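Local coordinates for protein formyltransferase (Francisella tularensis subsp. tularensis, PDB 4NV1) that belongs to the formyltransferase family, pairing a formyl transferase domain with a C-terminal dimerization region, and holds dTDP-4-amino-4,6-dideoxyglucose in its pocket, at residues L70-H75 with E160-V165. Numbering follows the deposited sequence.
Sequences LGFSCH and ELFTKV. With 0FX (dTDP-4-amino-4,6-dideoxyglucose), chain I.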
ATOM      1  N   LEU A  70      -1.140  44.995  -0.106  1.00 20.93           N
ATOM      2  CA  LEU A  70      -0.772  43.733   0.509  1.00 24.54           C
ATOM      3  C   LEU A  70      -0.923  42.643  -0.523  1.00 23.53           C
ATOM      4  O   LEU A  70      -1.913  42.625  -1.242  1.00 30.84           O
ATOM      5  CB  LEU A  70      -1.736  43.522   1.673  1.00 28.31           C
ATOM      6  CG  LEU A  70      -1.658  42.318   2.582  1.00 35.82           C
ATOM      7  CD1 LEU A  70      -0.199  42.174   3.011  1.00 36.43           C
ATOM      8  CD2 LEU A  70      -2.615  42.562   3.747  1.00 33.89           C
ATOM      9  N   GLY A  71       0.049  41.764  -0.645  1.00 24.95           N
ATOM     10  CA  GLY A  71      -0.103  40.527  -1.382  1.00 22.97           C
ATOM     11  C   GLY A  71       0.183  39.260  -0.583  1.00 23.75           C
ATOM     12  O   GLY A  71       1.047  39.247   0.323  1.00 24.05           O
ATOM     13  N   PHE A  72      -0.552  38.209  -0.921  1.00 18.35           N
ATOM     14  CA  PHE A  72      -0.333  36.867  -0.401  1.00 21.82           C
ATOM     15  C   PHE A  72      -0.170  35.855  -1.520  1.00 27.34           C
ATOM     16  O   PHE A  72      -0.934  35.822  -2.540  1.00 29.32           O
ATOM     17  CB  PHE A  72      -1.506  36.408   0.439  1.00 20.37           C
ATOM     18  CG  PHE A  72      -1.743  37.242   1.661  1.00 23.40           C
ATOM     19  CD1 PHE A  72      -2.848  38.021   1.769  1.00 21.23           C
ATOM     20  CD2 PHE A  72      -0.879  37.128   2.773  1.00 23.78           C
ATOM     21  CE1 PHE A  72      -3.072  38.777   2.880  1.00 21.94           C
ATOM     22  CE2 PHE A  72      -1.101  37.895   3.895  1.00 23.99           C
ATOM     23  CZ  PHE A  72      -2.206  38.685   3.978  1.00 22.48           C
ATOM     24  N   SER A  73       0.816  35.006  -1.271  1.00 23.94           N
ATOM     25  CA  SER A  73       1.045  33.758  -2.016  1.00 25.59           C
ATOM     26  C   SER A  73       0.754  32.566  -1.116  1.00 24.11           C
ATOM     27  O   SER A  73       1.264  32.438   0.015  1.00 27.60           O
ATOM     28  CB  SER A  73       2.481  33.675  -2.559  1.00 23.91           C
ATOM     29  OG  SER A  73       2.644  32.445  -3.250  1.00 27.78           O
ATOM     30  N   CYS A  74      -0.111  31.676  -1.565  1.00 25.06           N
ATOM     31  CA  CYS A  74      -0.279  30.447  -0.790  1.00 27.36           C
ATOM     32  C   CYS A  74      -0.543  29.296  -1.729  1.00 26.70           C
ATOM     33  O   CYS A  74      -1.616  29.237  -2.346  1.00 28.02           O
ATOM     34  CB  CYS A  74      -1.398  30.607   0.239  1.00 33.21           C
ATOM     35  SG  CYS A  74      -1.541  29.181   1.361  1.00 33.30           S
ATOM     36  N   HIS A  75       0.476  28.465  -1.888  1.00 27.79           N
ATOM     37  CA  HIS A  75       0.386  27.226  -2.683  1.00 32.10           C
ATOM     38  C   HIS A  75       0.165  27.636  -4.148  1.00 30.19           C
ATOM     39  O   HIS A  75      -0.856  27.381  -4.723  1.00 32.20           O
ATOM     40  CB  HIS A  75      -0.729  26.325  -2.195  1.00 29.93           C
ATOM     41  CG  HIS A  75      -0.366  25.540  -0.976  1.00 38.12           C
ATOM     42  ND1 HIS A  75       0.161  24.266  -1.047  1.00 41.04           N
ATOM     43  CD2 HIS A  75      -0.477  25.833   0.340  1.00 31.20           C
ATOM     44  CE1 HIS A  75       0.329  23.796   0.170  1.00 36.37           C
ATOM     45  NE2 HIS A  75      -0.073  24.718   1.027  1.00 41.07           N
ATOM     46  N   GLU A 160      -4.801  27.623  10.069  1.00 23.51           N
ATOM     47  CA  GLU A 160      -4.866  28.047  11.460  1.00 24.24           C
ATOM     48  C   GLU A 160      -3.879  29.160  11.837  1.00 23.60           C
ATOM     49  O   GLU A 160      -4.235  30.129  12.515  1.00 22.10           O
ATOM     50  CB  GLU A 160      -4.745  26.810  12.345  1.00 29.43           C
ATOM     51  CG  GLU A 160      -4.652  27.172  13.805  1.00 34.75           C
ATOM     52  CD  GLU A 160      -3.936  26.117  14.640  1.00 41.05           C
ATOM     53  OE1 GLU A 160      -3.907  26.352  15.863  1.00 41.33           O
ATOM     54  OE2 GLU A 160      -3.385  25.112  14.119  1.00 45.27           O
ATOM     55  N   LEU A 161      -2.666  29.112  11.305  1.00 22.36           N
ATOM     56  CA  LEU A 161      -1.704  30.177  11.577  1.00 22.29           C
ATOM     57  C   LEU A 161      -2.090  31.478  10.861  1.00 24.39           C
ATOM     58  O   LEU A 161      -2.008  32.553  11.401  1.00 21.20           O
ATOM     59  CB  LEU A 161      -0.292  29.796  11.191  1.00 21.29           C
ATOM     60  CG  LEU A 161       0.330  28.643  11.980  1.00 22.39           C
ATOM     61  CD1 LEU A 161       1.752  28.505  11.518  1.00 22.33           C
ATOM     62  CD2 LEU A 161       0.480  28.830  13.485  1.00 23.52           C
ATOM     63  N   PHE A 162      -2.653  31.382   9.665  1.00 24.35           N
ATOM     64  CA  PHE A 162      -3.029  32.588   8.931  1.00 22.32           C
ATOM     65  C   PHE A 162      -4.237  33.239   9.605  1.00 24.60           C
ATOM     66  O   PHE A 162      -4.351  34.474   9.713  1.00 20.21           O
ATOM     67  CB  PHE A 162      -3.353  32.175   7.497  1.00 22.01           C
ATOM     68  CG  PHE A 162      -3.880  33.281   6.651  1.00 22.22           C
ATOM     69  CD1 PHE A 162      -3.030  34.238   6.162  1.00 26.82           C
ATOM     70  CD2 PHE A 162      -5.191  33.316   6.284  1.00 27.99           C
ATOM     71  CE1 PHE A 162      -3.502  35.257   5.341  1.00 28.87           C
ATOM     72  CE2 PHE A 162      -5.694  34.339   5.503  1.00 30.88           C
ATOM     73  CZ  PHE A 162      -4.844  35.311   5.023  1.00 31.36           C
ATOM     74  N   THR A 163      -5.179  32.391  10.030  1.00 25.65           N
ATOM     75  CA  THR A 163      -6.332  32.851  10.791  1.00 24.22           C
ATOM     76  C   THR A 163      -5.838  33.672  12.027  1.00 26.22           C
ATOM     77  O   THR A 163      -6.326  34.752  12.298  1.00 26.46           O
ATOM     78  CB  THR A 163      -7.198  31.654  11.217  1.00 25.01           C
ATOM     79  OG1 THR A 163      -7.612  30.896  10.073  1.00 24.55           O
ATOM     80  CG2 THR A 163      -8.374  32.064  12.041  1.00 27.29           C
ATOM     81  N   LYS A 164      -4.832  33.181  12.729  1.00 25.69           N
ATOM     82  CA  LYS A 164      -4.303  33.819  13.940  1.00 25.51           C
ATOM     83  C   LYS A 164      -3.595  35.135  13.666  1.00 24.98           C
ATOM     84  O   LYS A 164      -3.530  35.981  14.534  1.00 26.29           O
ATOM     85  CB  LYS A 164      -3.366  32.841  14.637  1.00 28.70           C
ATOM     86  CG  LYS A 164      -3.001  33.181  16.084  1.00 37.35           C
ATOM     87  CD  LYS A 164      -2.167  32.107  16.788  1.00 35.30           C
ATOM     88  CE  LYS A 164      -1.605  32.599  18.120  1.00 43.62           C
ATOM     89  NZ  LYS A 164      -0.247  32.004  18.354  1.00 42.13           N
ATOM     90  N   VAL A 165      -3.034  35.348  12.480  1.00 24.85           N
ATOM     91  CA  VAL A 165      -2.225  36.536  12.291  1.00 23.01           C
ATOM     92  C   VAL A 165      -2.752  37.525  11.239  1.00 21.15           C
ATOM     93  O   VAL A 165      -2.165  38.610  11.077  1.00 17.14           O
ATOM     94  CB  VAL A 165      -0.746  36.230  11.976  1.00 23.56           C
ATOM     95  CG1 VAL A 165      -0.050  35.511  13.132  1.00 24.91           C
ATOM     96  CG2 VAL A 165      -0.578  35.534  10.615  1.00 21.82           C
TER
HETATM   97  O4P 0FX I 301       1.313  22.389  -2.995  1.00 41.81           O
HETATM   98  P2  0FX I 301       0.302  22.498  -4.165  1.00 55.85           P
HETATM   99  O3P 0FX I 301      -1.209  22.512  -4.072  1.00 35.25           O
HETATM  100  O1G 0FX I 301       0.974  23.116  -5.468  1.00 45.36           O
HETATM  101  C1G 0FX I 301       1.359  24.470  -5.518  1.00 46.91           C
HETATM  102  C2G 0FX I 301       2.020  24.500  -6.887  1.00 49.22           C
HETATM  103  O2G 0FX I 301       1.269  23.760  -7.853  1.00 44.56           O
HETATM  104  C3G 0FX I 301       3.424  23.930  -6.840  1.00 48.44           C
HETATM  105  O3G 0FX I 301       3.933  24.235  -8.156  1.00 50.82           O
HETATM  106  C4G 0FX I 301       4.185  24.591  -5.674  1.00 52.10           C
HETATM  107  N4A 0FX I 301       5.580  24.183  -5.605  1.00 54.40           N
HETATM  108  C5G 0FX I 301       3.513  24.355  -4.316  1.00 45.83           C
HETATM  109  C6G 0FX I 301       4.253  25.070  -3.192  1.00 43.95           C
HETATM  110  O5G 0FX I 301       2.181  24.864  -4.412  1.00 45.95           O
HETATM  111  OPP 0FX I 301      -0.013  21.188  -5.019  1.00 45.11           O
HETATM  112  P   0FX I 301       0.846  20.014  -5.641  1.00 43.28           P
HETATM  113  O1P 0FX I 301       1.642  20.349  -6.886  1.00 34.81           O
HETATM  114  O2P 0FX I 301      -0.335  19.061  -5.510  1.00 46.85           O
HETATM  115  O5  0FX I 301       1.814  19.381  -4.516  1.00 41.60           O
HETATM  116  C5  0FX I 301       1.205  18.944  -3.295  1.00 30.75           C
HETATM  117  C4  0FX I 301       1.862  17.687  -2.753  1.00 26.03           C
HETATM  118  O4  0FX I 301       1.474  16.577  -3.543  1.00 25.34           O
HETATM  119  C3  0FX I 301       3.361  17.662  -2.766  1.00 26.70           C
HETATM  120  O3  0FX I 301       3.934  18.111  -1.528  1.00 26.12           O
HETATM  121  C2  0FX I 301       3.682  16.168  -2.841  1.00 26.83           C
HETATM  122  C1  0FX I 301       2.503  15.619  -3.643  1.00 25.44           C
HETATM  123  N11 0FX I 301       2.938  15.311  -5.009  1.00 28.03           N
HETATM  124  C61 0FX I 301       2.826  16.249  -5.975  1.00 30.21           C
HETATM  125  C51 0FX I 301       3.253  15.969  -7.256  1.00 30.77           C
HETATM  126  C5A 0FX I 301       3.228  16.944  -8.415  1.00 35.97           C
HETATM  127  C21 0FX I 301       3.438  14.088  -5.281  1.00 28.21           C
HETATM  128  O21 0FX I 301       3.519  13.118  -4.348  1.00 28.08           O
HETATM  129  N31 0FX I 301       3.815  13.739  -6.515  1.00 29.04           N
HETATM  130  C41 0FX I 301       3.708  14.690  -7.467  1.00 32.33           C
HETATM  131  O41 0FX I 301       4.109  14.459  -8.712  1.00 27.87           O
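His75 ND1 donates a hydrogen bond to O4P of dTDP-4-amino-4,6-dideoxyglucose at 2.9 Å; the N-H...O angle of 155° and the position of O4P near the imidazole plane support a well-directed bond. At the other end of the ring, NE2 bonds to Glu158 OE1 on helix 147-170, so both nitrogens are engaged, which would restrain rotation of the imidazole. The glutamate thus acts as a second-shell residue that positions the ring.

Between the two segments themselves, residues 70-75 and 160-165 meet through two phenylalanines alone. Phe162 presents its edge to a face of Phe72, a T-shaped pair with centroids 5.3 Å apart and planes at 89°. CE1 of Phe162 does the touching, 3.8 Å from Phe72 CE2 and displaced toward the rim rather than over the centre. With CG anti to the backbone N (chi1 175°), Phe162 reaches from the helix toward the sheet; Phe19 of helix 13-24 stacks with it, and Ile93 of strand 89-94 touches both rings. The join between helix 147-170 and central strand 70-74 therefore rests here on edge-to-face and dispersion contact, with the polar grip on the ligand phosphate made separately at His75.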